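Local coordinates for tetratricopeptide repeat protein (Parabacteroides merdae ATCC 43184, PDB 4R7S), which is of unknown function but, as a tetratricopeptide repeat protein, probably offers a scaffold of stacked helix pairs for binding other proteins, at residues L118-Q123 / Q130-I135; I220-A223 / R229-L232. One frame throughout, in Å; residues are numbered along the deposited sequence.

Contact 1 (L118-Q123 / Q130-I135); sequences LYIQLQ and QDFDKI
Ile120 and Phe132, both buried, meet where the methyl CD1 of the isoleucine reaches the far edge of the phenylalanine ring. CD1 lies 3.7 Å from CE2 and 3.8 Å from CZ of Phe132, close to the ring plane, so the methyl abuts the rim and not a face. The two side chains cross at about a right angle. With CG1 of Ile120 anti to the carbonyl carbon (chi1 -72°) and CD1 extended beyond it, the long branch carries CD1 toward helix 125-138, where it meets the ring of Phe132. One residue earlier on each helix, Tyr119 and Asp131 form the second pair. OD2 of Asp131 sits at the edge of the tyrosine ring, 3.5 Å from both CD2 and CE2, and the carboxylate plane is tilted 36° from that of the ring. An acceptor at the ring edge probably gains a weak attraction from the ring hydrogens; the main partner of OD2, however, is Arg115, whose NE forms a salt bridge with it. Further out, Trp127 packs edge-to-face with Tyr119, while Ile151, Leu152 and Met155 of helix 143-156 pack on Ile120. Helix 109-121 ends in a Schellman motif, with Gln123 at C-prime donating its N to Ile120 O (2.9 Å). An antiparallel pair of consecutive helices joined by a short turn, its side chains bridging the space between them, is consistent with the helical hairpins of the tetratricopeptide repeat family.

Contact 2 (I220-A223 / R229-L232); sequences IKLA and RAAL
The guanidinium of Arg229 has Lys221 over one of its faces: CE stands 3.8 Å above the plane, displaced toward the rim, and NH2 is the guanidinium atom nearest to it. This is a methylene laid on a flat cation, with the ammonium carried past it, NZ remaining 4.7 Å from NH2. NE of the same group forms a salt bridge with Glu226. The arginine folds back to this position through a bend at chi3 (62°), whereas the lysine runs extended beyond CG, and the two chains cross at about a right angle. Lower down the pair, CD of Lys221 rests 3.8 Å from CB of Arg229, bringing aliphatic parts of both residues together. Ala230 lies where the two segments come closest, its CA 5.1 Å from the CA of Lys221. Its methyl CB packs 3.9 Å from CB of Lys221 and also touches Leu222, whose CG is 4.1 Å away. So small a side chain is consistent with backbones this near. The lysine ammonium has two partners: Asp233 forms a salt bridge to NZ, and a water accepts from NZ at 2.8 Å while donating to the carbonyl O of Arg229. Were Lys221 cut back to an alanine, Asp233 would probably lose its cationic mate, the water its link to NZ, and the guanidinium of Arg229 the methylene over its face. Each cation has a carboxylate of its own, Asp233 for Lys221 and Glu226 for Arg229, which probably helps offset the repulsion between them, and from Arg217 near the lysine, while their hydrocarbon stems supply the packing.

How the contacts relate
Contacts 1 and 2 apply one principle at two points of the same helical array: each joins consecutive helices across a short turn, 109-121 with 125-138 in the first and 211-223 with 227-238 in the second. They follow in series along the chain and do not touch; their centres are about 33 Å apart and their nearest atoms about 20 Å. The centre of contact 1 is about 14 Å from the centre of the chain and that of contact 2 about 27 Å, toward the C-terminal end. The local packing also differs: 118-123/130-135 is buried, with large side chains bridging a wider gap, whereas 220-223/229-232 is partly buried, its backbones closer and a water included.

Contact 1 (L118-Q123 / Q130-I135)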
ATOM      1  N   LEU A 118       5.585   7.770  -0.008  1.00 42.20           N
ATOM      2  CA  LEU A 118       6.548   7.753   1.101  1.00 42.10           C
ATOM      3  C   LEU A 118       6.984   9.153   1.454  1.00 46.35           C
ATOM      4  O   LEU A 118       7.103   9.473   2.643  1.00 47.59           O
ATOM      5  CB  LEU A 118       7.803   6.928   0.788  1.00 42.50           C
ATOM      6  CG  LEU A 118       7.750   5.434   0.942  1.00 48.01           C
ATOM      7  CD1 LEU A 118       9.121   4.861   0.721  1.00 48.85           C
ATOM      8  CD2 LEU A 118       7.252   5.023   2.335  1.00 52.37           C
ATOM      9  N   TYR A 119       7.244   9.984   0.422  1.00 40.63           N
ATOM     10  CA  TYR A 119       7.677  11.356   0.602  1.00 40.97           C
ATOM     11  C   TYR A 119       6.569  12.171   1.300  1.00 48.54           C
ATOM     12  O   TYR A 119       6.885  13.049   2.113  1.00 50.27           O
ATOM     13  CB  TYR A 119       8.075  11.993  -0.744  1.00 41.13           C
ATOM     14  CG  TYR A 119       9.493  11.711  -1.211  1.00 42.58           C
ATOM     15  CD1 TYR A 119      10.555  11.676  -0.307  1.00 44.87           C
ATOM     16  CD2 TYR A 119       9.786  11.569  -2.568  1.00 42.80           C
ATOM     17  CE1 TYR A 119      11.869  11.468  -0.737  1.00 43.73           C
ATOM     18  CE2 TYR A 119      11.092  11.362  -3.008  1.00 44.00           C
ATOM     19  CZ  TYR A 119      12.132  11.306  -2.088  1.00 48.73           C
ATOM     20  OH  TYR A 119      13.423  11.118  -2.517  1.00 43.58           O
ATOM     21  N   ILE A 120       5.276  11.854   1.018  1.00 43.77           N
ATOM     22  CA  ILE A 120       4.149  12.537   1.658  1.00 42.55           C
ATOM     23  C   ILE A 120       4.218  12.212   3.154  1.00 48.94           C
ATOM     24  O   ILE A 120       4.266  13.125   3.977  1.00 50.56           O
ATOM     25  CB  ILE A 120       2.774  12.178   1.029  1.00 43.71           C
ATOM     26  CG1 ILE A 120       2.592  12.808  -0.356  1.00 42.03           C
ATOM     27  CG2 ILE A 120       1.620  12.582   1.956  1.00 46.40           C
ATOM     28  CD1 ILE A 120       1.399  12.217  -1.154  1.00 38.58           C
ATOM     29  N   GLN A 121       4.297  10.919   3.476  1.00 44.64           N
ATOM     30  CA  GLN A 121       4.385  10.382   4.828  1.00 44.71           C
ATOM     31  C   GLN A 121       5.577  10.964   5.579  1.00 51.66           C
ATOM     32  O   GLN A 121       5.460  11.207   6.775  1.00 52.59           O
ATOM     33  CB  GLN A 121       4.477   8.860   4.762  1.00 45.59           C
ATOM     34  CG  GLN A 121       4.571   8.138   6.097  1.00 60.61           C
ATOM     35  CD  GLN A 121       4.674   6.640   5.934  1.00 78.68           C
ATOM     36  OE1 GLN A 121       4.262   6.049   4.919  1.00 77.79           O
ATOM     37  NE2 GLN A 121       5.209   5.990   6.950  1.00 67.99           N
ATOM     38  N   LEU A 122       6.691  11.234   4.882  1.00 50.21           N
ATOM     39  CA  LEU A 122       7.900  11.788   5.501  1.00 50.91           C
ATOM     40  C   LEU A 122       7.897  13.318   5.528  1.00 56.24           C
ATOM     41  O   LEU A 122       8.956  13.904   5.788  1.00 57.27           O
ATOM     42  CB  LEU A 122       9.157  11.293   4.776  1.00 51.13           C
ATOM     43  CG  LEU A 122       9.586   9.832   5.022  1.00 56.91           C
ATOM     44  CD1 LEU A 122      10.802   9.476   4.168  1.00 56.71           C
ATOM     45  CD2 LEU A 122       9.945   9.585   6.481  1.00 61.34           C
ATOM     46  N   GLN A 123       6.714  13.960   5.249  1.00 51.97           N
ATOM     47  CA  GLN A 123       6.514  15.425   5.238  0.50 51.26           C
ATOM     48  C   GLN A 123       7.409  16.087   4.156  1.00 54.56           C
ATOM     49  O   GLN A 123       7.623  17.297   4.177  1.00 54.33           O
ATOM     50  CB  GLN A 123       6.779  16.026   6.648  0.50 52.81           C
ATOM     51  CG  GLN A 123       5.885  17.204   7.042  0.50 67.52           C
ATOM     52  CD  GLN A 123       6.310  17.950   8.298  0.50 76.19           C
ATOM     53  OE1 GLN A 123       7.201  17.530   9.058  0.50 66.40           O
ATOM     54  NE2 GLN A 123       5.664  19.089   8.538  0.50 64.47           N
ATOM     55  N   GLN A 130       7.227  16.214  -7.313  1.00 45.53           N
ATOM     56  CA  GLN A 130       8.092  15.939  -8.459  1.00 44.58           C
ATOM     57  C   GLN A 130       7.927  14.490  -8.983  1.00 45.43           C
ATOM     58  O   GLN A 130       7.954  14.279 -10.198  1.00 43.52           O
ATOM     59  CB  GLN A 130       9.553  16.271  -8.118  1.00 46.35           C
ATOM     60  CG  GLN A 130       9.757  17.781  -7.961  1.00 64.20           C
ATOM     61  CD  GLN A 130      11.150  18.224  -7.563  1.00 89.45           C
ATOM     62  OE1 GLN A 130      12.165  17.658  -7.991  1.00 88.46           O
ATOM     63  NE2 GLN A 130      11.225  19.321  -6.810  1.00 78.48           N
ATOM     64  N   ASP A 131       7.662  13.530  -8.080  1.00 41.81           N
ATOM     65  CA  ASP A 131       7.432  12.127  -8.433  1.00 41.07           C
ATOM     66  C   ASP A 131       6.071  11.926  -9.099  1.00 42.20           C
ATOM     67  O   ASP A 131       5.974  11.114 -10.022  1.00 41.18           O
ATOM     68  CB  ASP A 131       7.572  11.209  -7.203  1.00 42.94           C
ATOM     69  CG  ASP A 131       9.012  10.878  -6.810  1.00 48.49           C
ATOM     70  OD1 ASP A 131       9.944  11.267  -7.557  1.00 49.58           O
ATOM     71  OD2 ASP A 131       9.204  10.243  -5.757  1.00 49.55           O
ATOM     72  N   PHE A 132       5.029  12.663  -8.663  1.00 37.15           N
ATOM     73  CA  PHE A 132       3.710  12.545  -9.306  1.00 35.61           C
ATOM     74  C   PHE A 132       3.741  13.265 -10.665  1.00 40.56           C
ATOM     75  O   PHE A 132       3.191  12.745 -11.642  1.00 40.99           O
ATOM     76  CB  PHE A 132       2.571  13.031  -8.400  1.00 35.71           C
ATOM     77  CG  PHE A 132       2.514  12.302  -7.075  1.00 36.12           C
ATOM     78  CD1 PHE A 132       2.452  10.909  -7.025  1.00 38.08           C
ATOM     79  CD2 PHE A 132       2.524  13.005  -5.875  1.00 37.96           C
ATOM     80  CE1 PHE A 132       2.439  10.234  -5.801  1.00 38.89           C
ATOM     81  CE2 PHE A 132       2.482  12.329  -4.645  1.00 40.64           C
ATOM     82  CZ  PHE A 132       2.442  10.951  -4.617  1.00 38.77           C
ATOM     83  N   ASP A 133       4.503  14.368 -10.761  1.00 37.08           N
ATOM     84  CA  ASP A 133       4.666  15.066 -12.045  1.00 37.46           C
ATOM     85  C   ASP A 133       5.401  14.184 -13.056  1.00 44.50           C
ATOM     86  O   ASP A 133       5.008  14.157 -14.218  1.00 45.57           O
ATOM     87  CB  ASP A 133       5.400  16.397 -11.870  1.00 38.60           C
ATOM     88  CG  ASP A 133       4.576  17.503 -11.230  1.00 49.39           C
ATOM     89  OD1 ASP A 133       3.323  17.483 -11.378  1.00 45.80           O
ATOM     90  OD2 ASP A 133       5.185  18.422 -10.620  1.00 61.48           O
ATOM     91  N   LYS A 134       6.442  13.432 -12.604  1.00 41.26           N
ATOM     92  CA  LYS A 134       7.225  12.522 -13.451  1.00 41.21           C
ATOM     93  C   LYS A 134       6.319  11.491 -14.084  1.00 45.09           C
ATOM     94  O   LYS A 134       6.498  11.206 -15.261  1.00 46.38           O
ATOM     95  CB  LYS A 134       8.363  11.830 -12.661  1.00 43.48           C
ATOM     96  CG  LYS A 134       9.461  11.191 -13.532  1.00 55.34           C
ATOM     97  CD  LYS A 134      10.409  12.204 -14.202  1.00 62.92           C
ATOM     98  CE  LYS A 134      11.327  11.569 -15.217  1.00 66.51           C
ATOM     99  NZ  LYS A 134      12.162  12.584 -15.915  1.00 82.83           N
ATOM    100  N   ILE A 135       5.341  10.941 -13.319  1.00 40.47           N
ATOM    101  CA  ILE A 135       4.365   9.968 -13.830  1.00 39.08           C
ATOM    102  C   ILE A 135       3.531  10.621 -14.945  1.00 45.70           C
ATOM    103  O   ILE A 135       3.470  10.088 -16.049  1.00 45.46           O
ATOM    104  CB  ILE A 135       3.450   9.375 -12.723  1.00 39.87           C
ATOM    105  CG1 ILE A 135       4.284   8.728 -11.607  1.00 38.65           C
ATOM    106  CG2 ILE A 135       2.456   8.369 -13.346  1.00 40.14           C
ATOM    107  CD1 ILE A 135       3.567   8.257 -10.403  1.00 40.79           C
TER

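Contact 2 (I220-A223 / R229-L232)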
ATOM      1  N   ILE A 220     -16.261  11.331  13.293  1.00 38.18           N
ATOM      2  CA  ILE A 220     -17.253  12.389  13.072  1.00 37.95           C
ATOM      3  C   ILE A 220     -18.352  12.219  14.092  1.00 43.83           C
ATOM      4  O   ILE A 220     -18.687  13.191  14.777  1.00 45.05           O
ATOM      5  CB  ILE A 220     -17.780  12.427  11.618  1.00 40.47           C
ATOM      6  CG1 ILE A 220     -16.710  13.034  10.678  1.00 39.48           C
ATOM      7  CG2 ILE A 220     -19.099  13.197  11.533  1.00 40.96           C
ATOM      8  CD1 ILE A 220     -16.783  12.550   9.223  1.00 40.83           C
ATOM      9  N   LYS A 221     -18.848  10.972  14.269  1.00 40.41           N
ATOM     10  CA  LYS A 221     -19.866  10.665  15.281  1.00 40.24           C
ATOM     11  C   LYS A 221     -19.376  11.146  16.654  1.00 45.82           C
ATOM     12  O   LYS A 221     -20.162  11.783  17.370  1.00 46.73           O
ATOM     13  CB  LYS A 221     -20.201   9.176  15.287  1.00 41.87           C
ATOM     14  CG  LYS A 221     -21.132   8.809  14.154  1.00 44.24           C
ATOM     15  CD  LYS A 221     -21.329   7.317  14.077  1.00 46.01           C
ATOM     16  CE  LYS A 221     -22.381   6.977  13.048  1.00 46.49           C
ATOM     17  NZ  LYS A 221     -22.297   5.544  12.649  1.00 54.96           N
ATOM     18  N   LEU A 222     -18.063  10.942  16.976  1.00 41.98           N
ATOM     19  CA  LEU A 222     -17.454  11.457  18.203  1.00 43.55           C
ATOM     20  C   LEU A 222     -17.662  12.980  18.315  1.00 51.94           C
ATOM     21  O   LEU A 222     -18.181  13.455  19.335  1.00 53.12           O
ATOM     22  CB  LEU A 222     -15.949  11.160  18.256  1.00 43.78           C
ATOM     23  CG  LEU A 222     -15.414  10.056  19.141  1.00 49.38           C
ATOM     24  CD1 LEU A 222     -13.895  10.106  19.151  1.00 50.03           C
ATOM     25  CD2 LEU A 222     -15.920  10.158  20.581  1.00 51.54           C
ATOM     26  N   ALA A 223     -17.278  13.735  17.255  1.00 49.18           N
ATOM     27  CA  ALA A 223     -17.406  15.199  17.197  1.00 49.84           C
ATOM     28  C   ALA A 223     -18.870  15.655  17.327  1.00 57.19           C
ATOM     29  O   ALA A 223     -19.125  16.746  17.845  1.00 57.82           O
ATOM     30  CB  ALA A 223     -16.809  15.730  15.897  1.00 49.88           C
ATOM     31  N   ARG A 229     -22.627   5.526  19.209  1.00 50.17           N
ATOM     32  CA  ARG A 229     -22.650   5.278  17.761  1.00 49.48           C
ATOM     33  C   ARG A 229     -21.194   5.189  17.209  1.00 50.54           C
ATOM     34  O   ARG A 229     -20.875   4.259  16.461  1.00 49.60           O
ATOM     35  CB  ARG A 229     -23.484   6.347  17.036  1.00 49.98           C
ATOM     36  CG  ARG A 229     -24.914   5.870  16.746  1.00 63.28           C
ATOM     37  CD  ARG A 229     -25.943   6.979  16.585  1.00 78.03           C
ATOM     38  NE  ARG A 229     -25.687   7.889  15.459  1.00 99.46           N
ATOM     39  CZ  ARG A 229     -26.108   7.701  14.206  1.00120.08           C
ATOM     40  NH1 ARG A 229     -26.780   6.602  13.881  1.00111.16           N
ATOM     41  NH2 ARG A 229     -25.837   8.600  13.267  1.00104.69           N
ATOM     42  N   ALA A 230     -20.300   6.082  17.680  1.00 45.32           N
ATOM     43  CA  ALA A 230     -18.889   6.103  17.295  1.00 44.47           C
ATOM     44  C   ALA A 230     -18.202   4.777  17.635  1.00 46.33           C
ATOM     45  O   ALA A 230     -17.555   4.174  16.766  1.00 44.01           O
ATOM     46  CB  ALA A 230     -18.177   7.257  17.988  1.00 45.27           C
ATOM     47  N   ALA A 231     -18.378   4.307  18.897  1.00 43.02           N
ATOM     48  CA  ALA A 231     -17.792   3.047  19.371  1.00 43.31           C
ATOM     49  C   ALA A 231     -18.185   1.865  18.473  1.00 46.51           C
ATOM     50  O   ALA A 231     -17.316   1.063  18.111  1.00 45.30           O
ATOM     51  CB  ALA A 231     -18.215   2.777  20.796  1.00 44.44           C
ATOM     52  N   LEU A 232     -19.470   1.815  18.044  1.00 43.86           N
ATOM     53  CA  LEU A 232     -19.983   0.748  17.167  1.00 44.54           C
ATOM     54  C   LEU A 232     -19.175   0.696  15.871  1.00 47.10           C
ATOM     55  O   LEU A 232     -18.765  -0.393  15.456  1.00 45.66           O
ATOM     56  CB  LEU A 232     -21.491   0.920  16.878  1.00 45.10           C
ATOM     57  CG  LEU A 232     -22.455   0.824  18.091  1.00 50.91           C
ATOM     58  CD1 LEU A 232     -23.839   1.315  17.731  1.00 50.55           C
ATOM     59  CD2 LEU A 232     -22.521  -0.594  18.680  1.00 53.56           C
TER
HETATM   60  O   HOH W   1     -23.130   3.863  14.695  1.00 51.03           O